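Local coordinates for ankyrin-repeat protein (Cryptosporidium parvum, PDB 2W4S) that probably binds RNA through an all-helical domain of the family found in the snRNA and snoRNA transport factor PHAX, at residues 43-48 with 67-72; 29-34 with 87-92; 12-17 with 37-42. All blocks are in the same frame, centred on the assembly; numbering follows the deposited sequence.

Contact 1 (43-48 with 67-72)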
ATOM      1  N   GLU C  43       3.525  -3.224  -4.355  1.00 33.15           N
ATOM      2  CA  GLU C  43       4.767  -3.282  -3.604  1.00 34.12           C
ATOM      3  C   GLU C  43       6.000  -3.213  -4.484  1.00 34.19           C
ATOM      4  O   GLU C  43       6.943  -2.452  -4.173  1.00 34.41           O
ATOM      5  CB  GLU C  43       4.849  -4.548  -2.770  1.00 34.63           C
ATOM      6  CG  GLU C  43       6.130  -4.567  -1.995  1.00 38.72           C
ATOM      7  CD  GLU C  43       6.459  -5.908  -1.407  1.00 45.36           C
ATOM      8  OE1 GLU C  43       5.892  -6.942  -1.857  1.00 47.58           O
ATOM      9  OE2 GLU C  43       7.302  -5.911  -0.477  1.00 47.32           O
ATOM     10  N   ASN C  44       6.001  -4.009  -5.561  1.00 34.13           N
ATOM     11  CA  ASN C  44       7.130  -4.069  -6.485  1.00 34.06           C
ATOM     12  C   ASN C  44       7.356  -2.756  -7.176  1.00 33.59           C
ATOM     13  O   ASN C  44       8.497  -2.360  -7.359  1.00 34.01           O
ATOM     14  CB  ASN C  44       6.961  -5.194  -7.500  1.00 35.12           C
ATOM     15  CG  ASN C  44       7.189  -6.569  -6.887  1.00 37.57           C
ATOM     16  OD1 ASN C  44       8.023  -6.728  -5.991  1.00 42.79           O
ATOM     17  ND2 ASN C  44       6.421  -7.566  -7.335  1.00 39.30           N
ATOM     18  N   ALA C  45       6.264  -2.081  -7.536  1.00 33.31           N
ATOM     19  CA  ALA C  45       6.296  -0.727  -8.115  1.00 33.24           C
ATOM     20  C   ALA C  45       6.906   0.235  -7.128  1.00 33.23           C
ATOM     21  O   ALA C  45       7.687   1.109  -7.515  1.00 33.22           O
ATOM     22  CB  ALA C  45       4.899  -0.252  -8.494  1.00 32.56           C
ATOM     23  N   MET C  46       6.540   0.077  -5.851  1.00 33.89           N
ATOM     24  CA  MET C  46       7.131   0.889  -4.766  1.00 33.77           C
ATOM     25  C   MET C  46       8.618   0.629  -4.601  1.00 33.83           C
ATOM     26  O   MET C  46       9.364   1.572  -4.400  1.00 33.95           O
ATOM     27  CB  MET C  46       6.389   0.704  -3.443  1.00 33.50           C
ATOM     28  CG  MET C  46       5.121   1.562  -3.302  1.00 34.02           C
ATOM     29  SD  MET C  46       4.306   1.539  -1.670  1.00 33.69           S
ATOM     30  CE  MET C  46       3.945  -0.227  -1.462  1.00 32.84           C
ATOM     31  N   LYS C  47       9.052  -0.633  -4.719  1.00 34.62           N
ATOM     32  CA  LYS C  47      10.499  -0.982  -4.582  1.00 35.36           C
ATOM     33  C   LYS C  47      11.332  -0.344  -5.666  1.00 35.64           C
ATOM     34  O   LYS C  47      12.413   0.224  -5.391  1.00 36.44           O
ATOM     35  CB  LYS C  47      10.743  -2.486  -4.605  1.00 35.44           C
ATOM     36  CG  LYS C  47      10.238  -3.173  -3.381  1.00 35.90           C
ATOM     37  CD  LYS C  47      10.661  -4.606  -3.312  1.00 39.54           C
ATOM     38  CE  LYS C  47      10.102  -5.189  -2.016  1.00 41.80           C
ATOM     39  NZ  LYS C  47      10.735  -6.477  -1.646  1.00 43.00           N
ATOM     40  N   VAL C  48      10.803  -0.415  -6.883  1.00 35.34           N
ATOM     41  CA  VAL C  48      11.359   0.276  -8.035  1.00 35.41           C
ATOM     42  C   VAL C  48      11.430   1.781  -7.792  1.00 35.63           C
ATOM     43  O   VAL C  48      12.448   2.410  -8.102  1.00 36.02           O
ATOM     44  CB  VAL C  48      10.553  -0.018  -9.359  1.00 35.37           C
ATOM     45  CG1 VAL C  48      11.096   0.816 -10.493  1.00 34.39           C
ATOM     46  CG2 VAL C  48      10.631  -1.478  -9.731  1.00 34.78           C
ATOM     47  N   GLY C  67       2.901   4.569 -14.100  1.00 33.44           N
ATOM     48  CA  GLY C  67       3.561   4.013 -15.266  1.00 33.12           C
ATOM     49  C   GLY C  67       4.395   2.786 -14.947  1.00 33.29           C
ATOM     50  O   GLY C  67       4.443   1.839 -15.752  1.00 33.21           O
ATOM     51  N   VAL C  68       5.045   2.795 -13.773  1.00 32.86           N
ATOM     52  CA  VAL C  68       5.863   1.662 -13.334  1.00 32.28           C
ATOM     53  C   VAL C  68       4.983   0.412 -13.192  1.00 33.02           C
ATOM     54  O   VAL C  68       5.303  -0.653 -13.726  1.00 33.34           O
ATOM     55  CB  VAL C  68       6.634   1.953 -12.012  1.00 32.10           C
ATOM     56  CG1 VAL C  68       7.253   0.664 -11.447  1.00 30.65           C
ATOM     57  CG2 VAL C  68       7.740   3.012 -12.227  1.00 30.09           C
ATOM     58  N   PHE C  69       3.864   0.569 -12.490  1.00 33.85           N
ATOM     59  CA  PHE C  69       2.877  -0.492 -12.257  1.00 33.86           C
ATOM     60  C   PHE C  69       2.367  -1.072 -13.586  1.00 34.36           C
ATOM     61  O   PHE C  69       2.186  -2.285 -13.709  1.00 34.93           O
ATOM     62  CB  PHE C  69       1.743   0.103 -11.403  1.00 33.86           C
ATOM     63  CG  PHE C  69       0.685  -0.880 -10.971  1.00 33.19           C
ATOM     64  CD1 PHE C  69       0.809  -1.570  -9.763  1.00 31.45           C
ATOM     65  CD2 PHE C  69      -0.462  -1.082 -11.748  1.00 31.39           C
ATOM     66  CE1 PHE C  69      -0.185  -2.456  -9.344  1.00 31.59           C
ATOM     67  CE2 PHE C  69      -1.462  -1.983 -11.343  1.00 31.18           C
ATOM     68  CZ  PHE C  69      -1.326  -2.666 -10.131  1.00 31.80           C
ATOM     69  N   CYS C  70       2.176  -0.226 -14.593  1.00 34.25           N
ATOM     70  CA  CYS C  70       1.750  -0.710 -15.914  1.00 34.92           C
ATOM     71  C   CYS C  70       2.827  -1.493 -16.666  1.00 34.26           C
ATOM     72  O   CYS C  70       2.534  -2.465 -17.349  1.00 33.87           O
ATOM     73  CB  CYS C  70       1.227   0.430 -16.796  1.00 34.86           C
ATOM     74  SG  CYS C  70      -0.271   1.157 -16.131  1.00 39.16           S
ATOM     75  N   TYR C  71       4.066  -1.038 -16.560  1.00 33.41           N
ATOM     76  CA  TYR C  71       5.215  -1.772 -17.088  1.00 32.69           C
ATOM     77  C   TYR C  71       5.360  -3.135 -16.387  1.00 32.41           C
ATOM     78  O   TYR C  71       5.645  -4.127 -17.012  1.00 32.97           O
ATOM     79  CB  TYR C  71       6.487  -0.914 -16.892  1.00 32.52           C
ATOM     80  CG  TYR C  71       7.751  -1.714 -16.822  1.00 31.22           C
ATOM     81  CD1 TYR C  71       8.332  -2.199 -17.976  1.00 30.29           C
ATOM     82  CD2 TYR C  71       8.343  -2.014 -15.607  1.00 29.70           C
ATOM     83  CE1 TYR C  71       9.471  -2.972 -17.941  1.00 30.66           C
ATOM     84  CE2 TYR C  71       9.492  -2.770 -15.559  1.00 31.64           C
ATOM     85  CZ  TYR C  71      10.050  -3.251 -16.742  1.00 31.61           C
ATOM     86  OH  TYR C  71      11.193  -4.017 -16.746  1.00 31.99           O
ATOM     87  N   LEU C  72       5.164  -3.170 -15.075  1.00 32.42           N
ATOM     88  CA  LEU C  72       5.244  -4.411 -14.300  1.00 31.82           C
ATOM     89  C   LEU C  72       4.131  -5.406 -14.628  1.00 31.46           C
ATOM     90  O   LEU C  72       4.333  -6.611 -14.606  1.00 30.92           O
ATOM     91  CB  LEU C  72       5.180  -4.056 -12.835  1.00 31.87           C
ATOM     92  CG  LEU C  72       6.431  -4.208 -11.981  1.00 32.22           C
ATOM     93  CD1 LEU C  72       7.701  -4.300 -12.812  1.00 30.47           C
ATOM     94  CD2 LEU C  72       6.489  -3.119 -10.884  1.00 27.50           C
TER
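With chi1 at 169°, Val68 sends its CG1 branch trans to its own amide nitrogen and out toward Ala45 and Val48; Val48 takes nearly the same torsion, 175°, and answers with its own CG1. The two valine chains slant across one another and their CG1 methyls meet at 4.0 Å. That same Val68 CG1 also leans on Ala45, coming within 3.7 Å of Ala45 CA, slightly nearer this backbone atom than the CB methyl. Leu72 does something similar one turn further on. Its side chain sits away from the staggered torsions about both of its first two bonds, and in this shape the CD2 methyl drops onto the backbone of 43-48, 3.5 Å from Ala45 N, with the CB of Asn44 alongside at its flank. Ala45 CB itself comes up to the rim of the Phe69 ring, near the ring plane, and lies 4.3 Å from Phe69 CB. Together with Ile65, the residues Val68, Phe69 and Leu72 make a four-sided hole that receives Ala45, a knobs-into-holes fit in the helical RNA-binding domain. The small knob suits the close crossing: the segment axes pass 9.0 Å apart at 120°, and Ala45 CA and Phe69 CA are separated by just 5.4 Å. No hydrogen bond joins the two segments; they are held by packing. Leu41 of helix 24-50 extends the apolar patch under Phe69 and Leu72, while Leu54 from the following loop packs on Val48. On the far side of helix 24-50, Glu43 and Lys47 form a long salt bridge, and Glu43 OE2 also bonds to Thr16 OG1 of the second subunit.

Contact 2 (29-34 with 87-92)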
ATOM      1  N   VAL C  29      -7.686  -5.281 -12.728  1.00 36.63           N
ATOM      2  CA  VAL C  29      -6.490  -6.054 -12.335  1.00 36.29           C
ATOM      3  C   VAL C  29      -6.780  -7.019 -11.184  1.00 36.28           C
ATOM      4  O   VAL C  29      -6.414  -8.199 -11.248  1.00 36.42           O
ATOM      5  CB  VAL C  29      -5.312  -5.148 -11.948  1.00 36.41           C
ATOM      6  CG1 VAL C  29      -4.114  -5.986 -11.473  1.00 36.17           C
ATOM      7  CG2 VAL C  29      -4.914  -4.251 -13.114  1.00 35.38           C
ATOM      8  N   ILE C  30      -7.435  -6.513 -10.140  1.00 36.63           N
ATOM      9  CA  ILE C  30      -7.850  -7.326  -8.982  1.00 36.60           C
ATOM     10  C   ILE C  30      -8.775  -8.476  -9.393  1.00 37.05           C
ATOM     11  O   ILE C  30      -8.570  -9.618  -8.958  1.00 36.83           O
ATOM     12  CB  ILE C  30      -8.493  -6.459  -7.886  1.00 36.66           C
ATOM     13  CG1 ILE C  30      -7.408  -5.631  -7.183  1.00 36.08           C
ATOM     14  CG2 ILE C  30      -9.259  -7.311  -6.880  1.00 36.04           C
ATOM     15  CD1 ILE C  30      -7.936  -4.454  -6.401  1.00 35.91           C
ATOM     16  N   LYS C  31      -9.762  -8.176 -10.243  1.00 37.13           N
ATOM     17  CA  LYS C  31     -10.681  -9.189 -10.763  1.00 37.70           C
ATOM     18  C   LYS C  31      -9.929 -10.285 -11.512  1.00 37.09           C
ATOM     19  O   LYS C  31     -10.294 -11.464 -11.429  1.00 37.59           O
ATOM     20  CB  LYS C  31     -11.747  -8.564 -11.675  1.00 37.77           C
ATOM     21  CG  LYS C  31     -12.981  -8.046 -10.934  1.00 39.68           C
ATOM     22  CD  LYS C  31     -13.936  -7.245 -11.847  1.00 39.68           C
ATOM     23  CE  LYS C  31     -14.657  -6.131 -11.035  1.00 42.23           C
ATOM     24  NZ  LYS C  31     -15.128  -4.988 -11.895  1.00 43.12           N
ATOM     25  N   THR C  32      -8.874  -9.901 -12.223  1.00 36.15           N
ATOM     26  CA  THR C  32      -8.068 -10.846 -12.996  1.00 35.15           C
ATOM     27  C   THR C  32      -6.987 -11.631 -12.213  1.00 35.22           C
ATOM     28  O   THR C  32      -6.946 -12.873 -12.292  1.00 34.31           O
ATOM     29  CB  THR C  32      -7.421 -10.147 -14.180  1.00 35.00           C
ATOM     30  OG1 THR C  32      -8.439  -9.478 -14.936  1.00 35.54           O
ATOM     31  CG2 THR C  32      -6.699 -11.159 -15.067  1.00 34.39           C
ATOM     32  N   ILE C  33      -6.092 -10.939 -11.494  1.00 34.93           N
ATOM     33  CA  ILE C  33      -5.030 -11.672 -10.761  1.00 34.52           C
ATOM     34  C   ILE C  33      -5.275 -11.898  -9.256  1.00 34.36           C
ATOM     35  O   ILE C  33      -4.473 -12.577  -8.619  1.00 34.37           O
ATOM     36  CB  ILE C  33      -3.617 -11.083 -11.008  1.00 34.83           C
ATOM     37  CG1 ILE C  33      -3.479  -9.674 -10.389  1.00 35.18           C
ATOM     38  CG2 ILE C  33      -3.300 -11.068 -12.514  1.00 35.33           C
ATOM     39  CD1 ILE C  33      -2.227  -8.921 -10.826  1.00 34.17           C
ATOM     40  N   GLY C  34      -6.371 -11.362  -8.701  1.00 33.89           N
ATOM     41  CA  GLY C  34      -6.636 -11.459  -7.249  1.00 35.17           C
ATOM     42  C   GLY C  34      -5.971 -10.351  -6.413  1.00 36.29           C
ATOM     43  O   GLY C  34      -4.983  -9.740  -6.847  1.00 36.32           O
ATOM     44  N   TRP C  87      -5.210  -9.294 -20.680  1.00 31.03           N
ATOM     45  CA  TRP C  87      -4.541  -8.004 -20.787  1.00 31.68           C
ATOM     46  C   TRP C  87      -5.421  -6.959 -21.493  1.00 31.06           C
ATOM     47  O   TRP C  87      -5.413  -5.789 -21.147  1.00 31.08           O
ATOM     48  CB  TRP C  87      -3.191  -8.212 -21.470  1.00 32.51           C
ATOM     49  CG  TRP C  87      -2.447  -6.995 -21.982  1.00 33.47           C
ATOM     50  CD1 TRP C  87      -2.298  -6.636 -23.289  1.00 33.41           C
ATOM     51  CD2 TRP C  87      -1.723  -6.019 -21.211  1.00 33.95           C
ATOM     52  NE1 TRP C  87      -1.535  -5.507 -23.388  1.00 33.99           N
ATOM     53  CE2 TRP C  87      -1.169  -5.094 -22.132  1.00 34.29           C
ATOM     54  CE3 TRP C  87      -1.471  -5.846 -19.842  1.00 34.36           C
ATOM     55  CZ2 TRP C  87      -0.369  -3.991 -21.729  1.00 35.16           C
ATOM     56  CZ3 TRP C  87      -0.652  -4.737 -19.425  1.00 34.98           C
ATOM     57  CH2 TRP C  87      -0.123  -3.829 -20.368  1.00 34.11           C
ATOM     58  N   ASN C  88      -6.171  -7.402 -22.482  1.00 30.68           N
ATOM     59  CA  ASN C  88      -7.101  -6.565 -23.191  1.00 30.65           C
ATOM     60  C   ASN C  88      -8.302  -6.174 -22.331  1.00 30.99           C
ATOM     61  O   ASN C  88      -8.765  -5.037 -22.424  1.00 31.10           O
ATOM     62  CB  ASN C  88      -7.542  -7.251 -24.484  1.00 30.07           C
ATOM     63  CG  ASN C  88      -6.573  -7.011 -25.625  1.00 30.75           C
ATOM     64  OD1 ASN C  88      -6.841  -6.192 -26.496  1.00 32.57           O
ATOM     65  ND2 ASN C  88      -5.430  -7.706 -25.620  1.00 29.51           N
ATOM     66  N   TYR C  89      -8.801  -7.092 -21.499  1.00 31.03           N
ATOM     67  CA  TYR C  89      -9.913  -6.780 -20.604  1.00 31.77           C
ATOM     68  C   TYR C  89      -9.500  -5.669 -19.643  1.00 32.98           C
ATOM     69  O   TYR C  89     -10.237  -4.688 -19.490  1.00 33.09           O
ATOM     70  CB  TYR C  89     -10.409  -8.024 -19.848  1.00 31.57           C
ATOM     71  CG  TYR C  89     -11.296  -7.736 -18.644  1.00 31.99           C
ATOM     72  CD1 TYR C  89     -12.632  -7.313 -18.794  1.00 32.94           C
ATOM     73  CD2 TYR C  89     -10.802  -7.890 -17.338  1.00 33.52           C
ATOM     74  CE1 TYR C  89     -13.456  -7.055 -17.666  1.00 32.53           C
ATOM     75  CE2 TYR C  89     -11.618  -7.637 -16.200  1.00 32.06           C
ATOM     76  CZ  TYR C  89     -12.934  -7.226 -16.378  1.00 32.76           C
ATOM     77  OH  TYR C  89     -13.704  -6.968 -15.263  1.00 34.21           O
ATOM     78  N   ILE C  90      -8.316  -5.831 -19.025  1.00 33.61           N
ATOM     79  CA  ILE C  90      -7.751  -4.866 -18.089  1.00 34.47           C
ATOM     80  C   ILE C  90      -7.581  -3.480 -18.716  1.00 36.01           C
ATOM     81  O   ILE C  90      -7.958  -2.479 -18.101  1.00 36.40           O
ATOM     82  CB  ILE C  90      -6.382  -5.350 -17.509  1.00 34.25           C
ATOM     83  CG1 ILE C  90      -6.574  -6.441 -16.456  1.00 32.08           C
ATOM     84  CG2 ILE C  90      -5.626  -4.217 -16.870  1.00 33.57           C
ATOM     85  CD1 ILE C  90      -5.340  -7.272 -16.238  1.00 29.50           C
ATOM     86  N   ARG C  91      -7.032  -3.433 -19.932  1.00 37.16           N
ATOM     87  CA  ARG C  91      -6.704  -2.178 -20.611  1.00 38.69           C
ATOM     88  C   ARG C  91      -7.851  -1.409 -21.301  1.00 40.08           C
ATOM     89  O   ARG C  91      -7.639  -0.268 -21.698  1.00 40.72           O
ATOM     90  CB  ARG C  91      -5.518  -2.373 -21.566  1.00 38.20           C
ATOM     91  CG  ARG C  91      -4.175  -2.083 -20.885  1.00 40.83           C
ATOM     92  CD  ARG C  91      -2.996  -2.324 -21.802  0.50 41.18           C
ATOM     93  NE  ARG C  91      -2.663  -1.204 -22.688  0.50 41.49           N
ATOM     94  CZ  ARG C  91      -2.763  -1.247 -24.015  0.50 40.51           C
ATOM     95  NH1 ARG C  91      -3.199  -2.348 -24.614  0.50 39.46           N
ATOM     96  NH2 ARG C  91      -2.421  -0.193 -24.745  0.50 40.16           N
ATOM     97  N   GLN C  92      -9.040  -2.009 -21.466  1.00 41.46           N
ATOM     98  CA  GLN C  92     -10.234  -1.276 -21.966  1.00 42.64           C
ATOM     99  C   GLN C  92     -11.511  -2.136 -22.004  1.00 42.96           C
ATOM    100  O   GLN C  92     -12.103  -2.472 -20.965  1.00 43.30           O
ATOM    101  CB  GLN C  92      -9.982  -0.620 -23.347  1.00 42.74           C
ATOM    102  CG  GLN C  92      -9.319  -1.533 -24.400  1.00 43.61           C
ATOM    103  CD  GLN C  92      -8.477  -0.763 -25.440  1.00 43.75           C
ATOM    104  OE1 GLN C  92      -9.011  -0.234 -26.429  1.00 43.49           O
ATOM    105  NE2 GLN C  92      -7.152  -0.721 -25.226  1.00 41.79           N
TER
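Tyr89 slides its ring past Thr32 in the opposite direction, presenting the ring edge to the threonine hydroxyl: CD2 of Tyr89 stops 3.7 Å from Thr32 OG1, which lies near the ring plane. With chi1 of Tyr89 at 164°, CG is trans to the backbone N and the ring reaches across to 29-34 rather than lying along its own helix. Its far end meets Lys31. The lysine chain crosses the tyrosine at about a right angle and rests its CD methylene on the hydroxyl, 3.4 Å from Tyr89 OH; the ammonium itself pairs with Glu24 in a salt bridge. The hydroxyl of Thr32 is likewise engaged within its own helix: its bond to Arg28 O fixes the threonine's rotation, and the same oxygen packs against Tyr89 and Ile90. The CG1 of Ile90 lies 3.9 Å from Thr32 OG1, and its CD1 lies 4.1 Å from Thr32 CB. The other branch of Ile90 turns to Val29, the two CG2 methyls meeting at 3.8 Å. Ile90 thus straddles Val29 and Thr32, CG2 on the valine and the CG1-CD1 arm mainly on the threonine, and it is buried where Tyr89 and Lys31 remain at the exposed margin. The two segments run nearly antiparallel, 156° between their directions, with axes 9.9 Å apart. Just before 29-34, Arg28 NH2 makes a hydrogen bond to Ile90 O, a polar link between the two helices. In the wider fold, which has no strands, the last helix closes over the first half of helix 24-50: Val29 and Trp87 both lean on Leu73 of helix 65-78, and Ile30 faces helix 6-18 through Glu7 and Leu11.

Contact 3 (12-17 with 37-42); sequences NTIVTG and RSLQLY
Thr13 meets Tyr42 first, its CG2 methyl standing 4.0 Å from Tyr42 CE2 with the two side chains at about a right angle; its hydroxyl is spent inside the helix on Ile9 O. Ile14 follows and makes the largest contribution from 12-17. With chi1 near -58°, CG1 lies beside the backbone N and the extended chain carries CD1 over to Ser38, 3.7 Å from both Ser38 CB and Ser38 O. On the way, Ile14 CG1 brushes Tyr42 CB and, more distantly, Leu39. Thr16 faces the second subunit, where it packs on Lys47 of that chain. Gly17 closes the segment: lacking a side chain, it lets the tyrosine hydroxyl in to 3.2 Å between Gly17 CA and Tyr42 OH. A water then spans the pair, donating to Gly17 O at 3.0 Å and lying 2.6 Å from Tyr42 OH. That hydroxyl also bonds Tyr42 OH of the second subunit, so the hydroxyl of this buried tyrosine has both the water and its counterpart in the other chain as polar partners. With axes 10.4 Å apart and only 21° between their directions, 12-17 and 37-42 form a nearly parallel helix pair of the PHAX-type RNA-binding domain, here joined to the dimer interface.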
ATOM      1  N   ASN C  12      -8.662   0.352  -3.037  1.00 27.51           N
ATOM      2  CA  ASN C  12      -8.409   1.718  -2.584  1.00 27.49           C
ATOM      3  C   ASN C  12      -6.970   1.966  -2.192  1.00 27.99           C
ATOM      4  O   ASN C  12      -6.421   3.004  -2.534  1.00 29.15           O
ATOM      5  CB  ASN C  12      -9.326   2.117  -1.413  1.00 26.58           C
ATOM      6  CG  ASN C  12     -10.779   2.165  -1.807  1.00 25.32           C
ATOM      7  OD1 ASN C  12     -11.113   2.110  -2.988  1.00 26.38           O
ATOM      8  ND2 ASN C  12     -11.654   2.249  -0.826  1.00 22.54           N
ATOM      9  N   THR C  13      -6.358   1.043  -1.459  1.00 28.08           N
ATOM     10  CA  THR C  13      -4.945   1.181  -1.159  1.00 28.53           C
ATOM     11  C   THR C  13      -4.126   1.376  -2.440  1.00 28.90           C
ATOM     12  O   THR C  13      -3.320   2.313  -2.519  1.00 28.53           O
ATOM     13  CB  THR C  13      -4.429  -0.031  -0.415  1.00 28.79           C
ATOM     14  OG1 THR C  13      -5.067  -0.091   0.862  1.00 30.33           O
ATOM     15  CG2 THR C  13      -2.899   0.028  -0.236  1.00 27.67           C
ATOM     16  N   ILE C  14      -4.313   0.495  -3.425  1.00 28.73           N
ATOM     17  CA  ILE C  14      -3.537   0.579  -4.657  1.00 29.87           C
ATOM     18  C   ILE C  14      -3.904   1.881  -5.389  1.00 30.76           C
ATOM     19  O   ILE C  14      -3.024   2.611  -5.870  1.00 30.11           O
ATOM     20  CB  ILE C  14      -3.777  -0.665  -5.571  1.00 30.54           C
ATOM     21  CG1 ILE C  14      -3.411  -1.963  -4.808  1.00 30.87           C
ATOM     22  CG2 ILE C  14      -3.028  -0.544  -6.874  1.00 27.94           C
ATOM     23  CD1 ILE C  14      -3.533  -3.219  -5.612  1.00 29.85           C
ATOM     24  N   VAL C  15      -5.207   2.175  -5.449  1.00 31.30           N
ATOM     25  CA  VAL C  15      -5.677   3.380  -6.130  1.00 31.71           C
ATOM     26  C   VAL C  15      -5.040   4.642  -5.542  1.00 31.85           C
ATOM     27  O   VAL C  15      -4.515   5.473  -6.293  1.00 32.62           O
ATOM     28  CB  VAL C  15      -7.234   3.479  -6.154  1.00 32.29           C
ATOM     29  CG1 VAL C  15      -7.694   4.879  -6.510  1.00 30.88           C
ATOM     30  CG2 VAL C  15      -7.821   2.469  -7.146  1.00 32.54           C
ATOM     31  N   THR C  16      -5.067   4.775  -4.210  1.00 31.19           N
ATOM     32  CA  THR C  16      -4.437   5.896  -3.527  1.00 30.08           C
ATOM     33  C   THR C  16      -2.916   5.880  -3.691  1.00 30.67           C
ATOM     34  O   THR C  16      -2.298   6.908  -3.907  1.00 30.72           O
ATOM     35  CB  THR C  16      -4.787   5.896  -2.029  1.00 30.62           C
ATOM     36  OG1 THR C  16      -6.196   6.099  -1.859  1.00 28.75           O
ATOM     37  CG2 THR C  16      -4.010   6.995  -1.270  1.00 28.09           C
ATOM     38  N   GLY C  17      -2.317   4.709  -3.585  1.00 31.00           N
ATOM     39  CA  GLY C  17      -0.884   4.585  -3.709  1.00 32.44           C
ATOM     40  C   GLY C  17      -0.327   4.946  -5.070  1.00 33.14           C
ATOM     41  O   GLY C  17       0.771   5.487  -5.151  1.00 33.61           O
ATOM     42  N   ARG C  37      -2.026 -10.982  -5.635  1.00 39.89           N
ATOM     43  CA  ARG C  37      -0.977 -10.669  -6.634  1.00 39.98           C
ATOM     44  C   ARG C  37      -0.934  -9.171  -6.980  1.00 38.91           C
ATOM     45  O   ARG C  37       0.138  -8.620  -7.248  1.00 38.55           O
ATOM     46  CB  ARG C  37      -1.095 -11.561  -7.900  1.00 39.92           C
ATOM     47  CG  ARG C  37      -0.864 -13.076  -7.634  1.00 40.85           C
ATOM     48  CD  ARG C  37      -1.288 -13.951  -8.818  1.00 42.71           C
ATOM     49  NE  ARG C  37      -0.168 -14.390  -9.667  1.00 48.06           N
ATOM     50  CZ  ARG C  37       0.264 -15.657  -9.747  1.00 50.21           C
ATOM     51  NH1 ARG C  37      -0.333 -16.624  -9.040  1.00 50.92           N
ATOM     52  NH2 ARG C  37       1.291 -15.970 -10.539  1.00 50.60           N
ATOM     53  N   SER C  38      -2.103  -8.528  -6.961  1.00 38.36           N
ATOM     54  CA  SER C  38      -2.232  -7.076  -7.088  1.00 37.99           C
ATOM     55  C   SER C  38      -1.372  -6.291  -6.068  1.00 38.66           C
ATOM     56  O   SER C  38      -0.648  -5.361  -6.443  1.00 38.38           O
ATOM     57  CB  SER C  38      -3.685  -6.685  -6.926  1.00 37.53           C
ATOM     58  OG  SER C  38      -4.419  -7.100  -8.050  1.00 37.16           O
ATOM     59  N   LEU C  39      -1.436  -6.683  -4.795  1.00 38.74           N
ATOM     60  CA  LEU C  39      -0.648  -6.018  -3.762  1.00 39.30           C
ATOM     61  C   LEU C  39       0.845  -6.189  -3.980  1.00 39.02           C
ATOM     62  O   LEU C  39       1.603  -5.225  -3.825  1.00 39.19           O
ATOM     63  CB  LEU C  39      -1.043  -6.473  -2.349  1.00 39.70           C
ATOM     64  CG  LEU C  39      -1.959  -5.594  -1.488  1.00 40.68           C
ATOM     65  CD1 LEU C  39      -2.069  -6.180  -0.082  1.00 41.74           C
ATOM     66  CD2 LEU C  39      -1.475  -4.146  -1.405  1.00 39.98           C
ATOM     67  N   GLN C  40       1.255  -7.398  -4.352  1.00 38.82           N
ATOM     68  CA  GLN C  40       2.658  -7.692  -4.730  1.00 39.26           C
ATOM     69  C   GLN C  40       3.148  -6.815  -5.868  1.00 37.91           C
ATOM     70  O   GLN C  40       4.309  -6.409  -5.870  1.00 38.38           O
ATOM     71  CB  GLN C  40       2.860  -9.157  -5.125  1.00 38.69           C
ATOM     72  CG  GLN C  40       2.981 -10.125  -3.959  1.00 40.81           C
ATOM     73  CD  GLN C  40       3.146 -11.597  -4.400  1.00 42.45           C
ATOM     74  OE1 GLN C  40       2.610 -12.525  -3.765  1.00 45.96           O
ATOM     75  NE2 GLN C  40       3.888 -11.808  -5.492  1.00 46.88           N
ATOM     76  N   LEU C  41       2.270  -6.533  -6.830  1.00 36.70           N
ATOM     77  CA  LEU C  41       2.602  -5.630  -7.941  1.00 35.43           C
ATOM     78  C   LEU C  41       2.789  -4.164  -7.449  1.00 34.80           C
ATOM     79  O   LEU C  41       3.686  -3.442  -7.907  1.00 34.17           O
ATOM     80  CB  LEU C  41       1.494  -5.715  -8.989  1.00 35.12           C
ATOM     81  CG  LEU C  41       1.706  -5.521 -10.483  1.00 35.96           C
ATOM     82  CD1 LEU C  41       2.840  -6.405 -11.045  1.00 37.22           C
ATOM     83  CD2 LEU C  41       0.402  -5.866 -11.144  1.00 34.81           C
ATOM     84  N   TYR C  42       1.921  -3.744  -6.525  1.00 33.43           N
ATOM     85  CA  TYR C  42       1.943  -2.391  -5.961  1.00 32.33           C
ATOM     86  C   TYR C  42       3.232  -2.218  -5.176  1.00 32.21           C
ATOM     87  O   TYR C  42       3.968  -1.244  -5.359  1.00 30.84           O
ATOM     88  CB  TYR C  42       0.701  -2.161  -5.092  1.00 30.93           C
ATOM     89  CG  TYR C  42       0.758  -0.920  -4.246  1.00 29.78           C
ATOM     90  CD1 TYR C  42       1.015   0.308  -4.819  1.00 28.48           C
ATOM     91  CD2 TYR C  42       0.547  -0.974  -2.872  1.00 28.95           C
ATOM     92  CE1 TYR C  42       1.087   1.442  -4.064  1.00 28.82           C
ATOM     93  CE2 TYR C  42       0.609   0.187  -2.079  1.00 28.58           C
ATOM     94  CZ  TYR C  42       0.878   1.385  -2.691  1.00 28.49           C
ATOM     95  OH  TYR C  42       0.935   2.544  -1.985  1.00 27.44           O
TER
HETATM   96  O   HOH W   1       2.470   4.435  -2.942  1.00 29.02           O

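Overall arrangement
From the N terminus, helix 6-18 runs to an unmodelled link at 20-22 and helix 24-50 begins. Before contact 3 closes by bringing 37-42 back to 12-17, the chain has already passed 29-34, where contact 2 opens; contacts 2 and 3 therefore cross. Contact 1 comes after contact 3 in series, joining 43-48 to 67-72 past a long loop, and it is nested within the span that contact 2 completes at 87-92. Helix 24-50 supplies one side of all three, holding helices 6-18, 65-78 and 84-91. Phe69 passes from contact 1 to Leu41 and Tyr42, Ser38 joins contact 3 to Val29 and Ile30, and Trp87 reaches Cys70.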